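Local coordinates for beta-galactosidase (Bacillus circulans, PDB 4MAD), which probably hydrolyses terminal non-reducing beta-D-galactose residues in beta-D-galactosides, as a glycoside hydrolase of family 35, at residues 47-59 / 341-353. Residues are numbered along the deposited sequence; the frame is centred on the assembly and turned at random.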
loop_
_atom_site.group_PDB
_atom_site.type_symbol
_atom_site.label_atom_id
_atom_site.label_comp_id
_atom_site.label_asym_id
_atom_site.label_seq_id
_atom_site.Cartn_x
_atom_site.Cartn_y
_atom_site.Cartn_z
ATOM N N TYR A 47 -16.822 6.771 2.979
ATOM C CA TYR A 47 -17.293 5.667 2.169
ATOM C C TYR A 47 -17.250 4.256 2.800
ATOM O O TYR A 47 -17.712 3.314 2.221
ATOM C CB TYR A 47 -16.593 5.679 0.809
ATOM C CG TYR A 47 -16.954 6.796 -0.144
ATOM C CD1 TYR A 47 -18.178 7.423 -0.090
ATOM C CD2 TYR A 47 -16.100 7.167 -1.144
ATOM C CE1 TYR A 47 -18.499 8.394 -0.959
ATOM C CE2 TYR A 47 -16.431 8.132 -2.026
ATOM C CZ TYR A 47 -17.627 8.762 -1.928
ATOM O OH TYR A 47 -18.022 9.722 -2.806
ATOM N N TRP A 48 -16.764 4.153 4.022
ATOM C CA TRP A 48 -16.640 2.846 4.607
ATOM C C TRP A 48 -18.008 2.151 4.703
ATOM O O TRP A 48 -18.148 1.009 4.399
ATOM C CB TRP A 48 -15.973 2.926 5.983
ATOM C CG TRP A 48 -14.538 3.210 6.003
ATOM C CD1 TRP A 48 -13.643 3.065 4.988
ATOM C CD2 TRP A 48 -13.777 3.668 7.116
ATOM N NE1 TRP A 48 -12.409 3.396 5.388
ATOM C CE2 TRP A 48 -12.452 3.777 6.697
ATOM C CE3 TRP A 48 -14.085 3.974 8.435
ATOM C CZ2 TRP A 48 -11.444 4.201 7.541
ATOM C CZ3 TRP A 48 -13.102 4.393 9.252
ATOM C CH2 TRP A 48 -11.793 4.506 8.816
ATOM N N GLU A 49 -19.024 2.871 5.112
ATOM C CA GLU A 49 -20.324 2.237 5.228
ATOM C C GLU A 49 -20.829 1.749 3.889
ATOM O O GLU A 49 -21.375 0.709 3.779
ATOM C CB GLU A 49 -21.332 3.176 5.857
ATOM C CG GLU A 49 -22.700 2.524 6.040
ATOM C CD GLU A 49 -23.557 3.196 7.080
ATOM O OE1 GLU A 49 -23.329 4.302 7.465
ATOM O OE2 GLU A 49 -24.504 2.598 7.503
ATOM N N ASP A 50 -20.605 2.523 2.865
ATOM C CA ASP A 50 -21.105 2.157 1.568
ATOM C C ASP A 50 -20.500 0.833 1.153
ATOM O O ASP A 50 -21.185 -0.043 0.732
ATOM C CB ASP A 50 -20.704 3.199 0.542
ATOM C CG ASP A 50 -21.134 2.828 -0.866
ATOM O OD1 ASP A 50 -22.306 2.935 -1.159
ATOM O OD2 ASP A 50 -20.310 2.396 -1.667
ATOM N N ARG A 51 -19.182 0.712 1.275
ATOM C CA ARG A 51 -18.555 -0.503 0.845
ATOM C C ARG A 51 -18.959 -1.693 1.669
ATOM O O ARG A 51 -19.188 -2.718 1.155
ATOM C CB ARG A 51 -17.054 -0.361 0.784
ATOM C CG ARG A 51 -16.594 0.954 0.233
ATOM C CD ARG A 51 -16.666 1.053 -1.267
ATOM N NE ARG A 51 -15.857 2.131 -1.802
ATOM C CZ ARG A 51 -16.329 3.311 -2.161
ATOM N NH1 ARG A 51 -17.594 3.575 -2.054
ATOM N NH2 ARG A 51 -15.537 4.242 -2.623
ATOM N N LEU A 52 -19.030 -1.498 2.972
ATOM C CA LEU A 52 -19.419 -2.574 3.855
ATOM C C LEU A 52 -20.843 -3.058 3.579
ATOM O O LEU A 52 -21.075 -4.190 3.582
ATOM C CB LEU A 52 -19.265 -2.183 5.319
ATOM C CG LEU A 52 -17.816 -1.969 5.690
ATOM C CD1 LEU A 52 -17.604 -1.214 6.914
ATOM C CD2 LEU A 52 -17.125 -3.282 5.722
ATOM N N LEU A 53 -21.748 -2.140 3.293
ATOM C CA LEU A 53 -23.106 -2.481 2.976
ATOM C C LEU A 53 -23.145 -3.346 1.734
ATOM O O LEU A 53 -23.924 -4.265 1.639
ATOM C CB LEU A 53 -23.894 -1.206 2.731
ATOM C CG LEU A 53 -24.341 -0.454 3.959
ATOM C CD1 LEU A 53 -24.878 0.819 3.637
ATOM C CD2 LEU A 53 -25.283 -1.213 4.744
ATOM N N LYS A 54 -22.288 -3.009 0.789
ATOM C CA LYS A 54 -22.158 -3.790 -0.436
ATOM C C LYS A 54 -21.658 -5.228 -0.194
ATOM O O LYS A 54 -22.151 -6.165 -0.732
ATOM C CB LYS A 54 -21.312 -3.074 -1.474
ATOM C CG LYS A 54 -22.024 -1.900 -2.109
ATOM C CD LYS A 54 -21.173 -0.849 -2.757
ATOM C CE LYS A 54 -21.989 0.109 -3.521
ATOM N NZ LYS A 54 -21.336 1.272 -4.005
ATOM N N LEU A 55 -20.683 -5.379 0.652
ATOM C CA LEU A 55 -20.211 -6.703 0.961
ATOM C C LEU A 55 -21.303 -7.527 1.657
ATOM O O LEU A 55 -21.534 -8.632 1.333
ATOM C CB LEU A 55 -18.964 -6.641 1.820
ATOM C CG LEU A 55 -17.765 -5.848 1.289
ATOM C CD1 LEU A 55 -16.584 -6.097 2.176
ATOM C CD2 LEU A 55 -17.461 -6.198 -0.090
ATOM N N LYS A 56 -22.000 -6.915 2.582
ATOM C CA LYS A 56 -23.012 -7.638 3.288
ATOM C C LYS A 56 -24.028 -8.066 2.283
ATOM O O LYS A 56 -24.460 -9.140 2.325
ATOM C CB LYS A 56 -23.644 -6.785 4.362
ATOM C CG LYS A 56 -24.778 -7.417 5.027
ATOM C CD LYS A 56 -24.382 -8.430 5.990
ATOM C CE LYS A 56 -25.399 -8.632 7.109
ATOM N NZ LYS A 56 -25.231 -9.890 7.810
ATOM N N ALA A 57 -24.375 -7.207 1.356
ATOM C CA ALA A 57 -25.347 -7.498 0.332
ATOM C C ALA A 57 -24.911 -8.671 -0.541
ATOM O O ALA A 57 -25.718 -9.415 -1.004
ATOM C CB ALA A 57 -25.590 -6.321 -0.486
ATOM N N CYS A 58 -23.630 -8.815 -0.768
ATOM C CA CYS A 58 -23.160 -9.894 -1.605
ATOM C C CYS A 58 -23.394 -11.228 -0.948
ATOM O O CYS A 58 -23.397 -12.216 -1.585
ATOM C CB CYS A 58 -21.720 -9.736 -1.955
ATOM S SG CYS A 58 -21.110 -10.717 -3.276
ATOM N N GLY A 59 -23.600 -11.218 0.350
ATOM C CA GLY A 59 -23.678 -12.413 1.128
ATOM C C GLY A 59 -22.557 -12.829 2.041
ATOM O O GLY A 59 -22.674 -13.847 2.641
ATOM N N ASP A 341 -28.681 -19.322 2.761
ATOM C CA ASP A 341 -29.903 -18.608 2.411
ATOM C C ASP A 341 -29.674 -17.113 2.617
ATOM O O ASP A 341 -29.149 -16.729 3.610
ATOM C CB ASP A 341 -31.094 -19.131 3.211
ATOM C CG ASP A 341 -31.533 -20.546 2.758
ATOM O OD1 ASP A 341 -31.178 -20.994 1.671
ATOM O OD2 ASP A 341 -32.231 -21.204 3.507
ATOM N N LEU A 342 -30.030 -16.299 1.651
ATOM C CA LEU A 342 -29.814 -14.868 1.727
ATOM C C LEU A 342 -31.073 -14.065 1.463
ATOM O O LEU A 342 -31.908 -14.467 0.717
ATOM C CB LEU A 342 -28.780 -14.413 0.695
ATOM C CG LEU A 342 -27.445 -15.125 0.641
ATOM C CD1 LEU A 342 -26.652 -14.723 -0.515
ATOM C CD2 LEU A 342 -26.724 -14.817 1.865
ATOM N N PRO A 343 -31.104 -12.872 2.005
ATOM C CA PRO A 343 -32.173 -11.933 1.797
ATOM C C PRO A 343 -32.203 -11.369 0.400
ATOM O O PRO A 343 -31.275 -11.483 -0.329
ATOM C CB PRO A 343 -31.814 -10.815 2.746
ATOM C CG PRO A 343 -30.873 -11.354 3.669
ATOM C CD PRO A 343 -30.169 -12.402 3.019
ATOM N N GLU A 344 -33.279 -10.726 0.043
ATOM C CA GLU A 344 -33.363 -10.133 -1.244
ATOM C C GLU A 344 -32.253 -9.131 -1.294
ATOM O O GLU A 344 -31.928 -8.533 -0.321
ATOM C CB GLU A 344 -34.665 -9.410 -1.417
ATOM C CG GLU A 344 -35.133 -9.390 -2.820
ATOM C CD GLU A 344 -36.277 -8.418 -3.101
ATOM O OE1 GLU A 344 -36.456 -7.424 -2.358
ATOM O OE2 GLU A 344 -36.987 -8.658 -4.090
ATOM N N LEU A 345 -31.645 -9.012 -2.452
ATOM C CA LEU A 345 -30.535 -8.113 -2.609
ATOM C C LEU A 345 -31.053 -6.714 -2.535
ATOM O O LEU A 345 -32.001 -6.375 -3.185
ATOM C CB LEU A 345 -29.872 -8.366 -3.950
ATOM C CG LEU A 345 -28.710 -7.547 -4.452
ATOM C CD1 LEU A 345 -27.559 -7.789 -3.605
ATOM C CD2 LEU A 345 -28.438 -7.999 -5.829
ATOM N N ASN A 346 -30.422 -5.914 -1.706
ATOM C CA ASN A 346 -30.759 -4.525 -1.559
ATOM C C ASN A 346 -29.484 -3.694 -1.497
ATOM O O ASN A 346 -28.757 -3.758 -0.547
ATOM C CB ASN A 346 -31.578 -4.404 -0.288
ATOM C CG ASN A 346 -31.924 -3.008 0.071
ATOM O OD1 ASN A 346 -32.393 -2.237 -0.725
ATOM N ND2 ASN A 346 -31.726 -2.696 1.307
ATOM N N LEU A 347 -29.198 -2.960 -2.545
ATOM C CA LEU A 347 -28.000 -2.175 -2.565
ATOM C C LEU A 347 -28.283 -0.725 -2.236
ATOM O O LEU A 347 -29.317 -0.239 -2.495
ATOM C CB LEU A 347 -27.320 -2.272 -3.913
ATOM C CG LEU A 347 -26.657 -3.577 -4.330
ATOM C CD1 LEU A 347 -26.447 -3.674 -5.767
ATOM C CD2 LEU A 347 -25.391 -3.792 -3.604
ATOM N N PRO A 348 -27.273 -0.031 -1.768
ATOM C CA PRO A 348 -27.349 1.400 -1.624
ATOM C C PRO A 348 -27.485 2.046 -2.983
ATOM O O PRO A 348 -27.163 1.448 -3.947
ATOM C CB PRO A 348 -25.983 1.751 -1.069
ATOM C CG PRO A 348 -25.472 0.584 -0.523
ATOM C CD PRO A 348 -26.003 -0.545 -1.259
ATOM N N ALA A 349 -27.949 3.280 -3.021
ATOM C CA ALA A 349 -27.999 4.023 -4.271
ATOM C C ALA A 349 -26.588 4.219 -4.773
ATOM O O ALA A 349 -25.750 4.586 -4.008
ATOM C CB ALA A 349 -28.580 5.363 -4.036
ATOM N N PRO A 350 -26.358 4.068 -6.049
ATOM C CA PRO A 350 -24.991 4.219 -6.531
ATOM C C PRO A 350 -24.430 5.624 -6.307
ATOM O O PRO A 350 -25.153 6.562 -6.308
ATOM C CB PRO A 350 -25.120 3.960 -8.012
ATOM C CG PRO A 350 -26.242 3.114 -8.151
ATOM C CD PRO A 350 -27.211 3.510 -7.090
ATOM N N ILE A 351 -23.135 5.735 -6.091
ATOM C CA ILE A 351 -22.503 7.014 -5.845
ATOM C C ILE A 351 -22.185 7.665 -7.170
ATOM O O ILE A 351 -21.516 7.128 -7.975
ATOM C CB ILE A 351 -21.256 6.854 -5.004
ATOM C CG1 ILE A 351 -21.645 6.366 -3.628
ATOM C CG2 ILE A 351 -20.560 8.112 -4.876
ATOM C CD1 ILE A 351 -20.536 5.869 -2.808
ATOM N N PRO A 352 -22.704 8.850 -7.380
ATOM C CA PRO A 352 -22.562 9.464 -8.678
ATOM C C PRO A 352 -21.107 9.744 -9.055
ATOM O O PRO A 352 -20.341 10.060 -8.228
ATOM C CB PRO A 352 -23.304 10.772 -8.514
ATOM C CG PRO A 352 -24.271 10.529 -7.509
ATOM C CD PRO A 352 -23.664 9.579 -6.550
ATOM N N LYS A 353 -20.817 9.575 -10.326
ATOM C CA LYS A 353 -19.560 9.976 -10.948
ATOM C C LYS A 353 -19.815 11.099 -11.958
ATOM O O LYS A 353 -20.735 11.033 -12.664
ATOM C CB LYS A 353 -18.919 8.794 -11.629
ATOM C CG LYS A 353 -18.188 7.894 -10.661
ATOM C CD LYS A 353 -18.717 6.558 -10.582
ATOM C CE LYS A 353 -18.292 5.769 -9.278
ATOM N NZ LYS A 353 -18.804 6.305 -7.925
HETATM O O HOH W 1 -23.513 2.986 -3.578
HETATM O O HOH W 2 -21.622 3.184 -6.468
#
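Ile351 meets Tyr47, Asp50 and Arg51 at the start of helix 48-58 and illustrates how an extended linker can be fastened to a TIM barrel by apolar contacts and water. Followed outward from CB, Ile351 first sends off CG2, 3.6 Å from Tyr47 OH, a hydroxyl hydrogen-bonded to Asp527. The other branch runs through CG1, set anti to the carbonyl carbon (chi1 -66°), and an extended chi2 (166°) carries CD1 on to the helix. There the methyl lies over a face of the Tyr47 ring (CH-pi, 4.2 Å to the centroid), touching Asp50 CG at 3.7 Å and the edge of the Arg51 guanidinium.

Asp50 OD2 receives Lys54 NZ on its syn lone pair (2.8 Å) and Arg51 NH1 on the anti side, 34° out of the carboxylate plane. Asp50 OD1 accepts a hydrogen bond from a water that also donates to Ala349 O and accepts from Lys54 NZ; a second water joins Lys54 NZ to Ile351 N. Were Asp50 an alanine, Lys54 and Arg51 would probably lose the carboxylate they share, and the first water one of its acceptors.

Pro348 CG packs on Leu53 CB at 4.0 Å, and Ala57 CB fits against Leu345 CD1 and Leu347 CD2. Leu342 CD2 closes the row, 3.9 Å from Gly59 CA of the Schellman motif. The linker toward strand 357-366 follows the barrel helix through leucine and isoleucine methyls and the Pro348 ring; the Asp50-Arg51-Lys54 ion pairs lie within the helix, and between the segments polar links run through the two waters and Arg333 of helix 327-339, bonded to Ala57 O and Pro343 O.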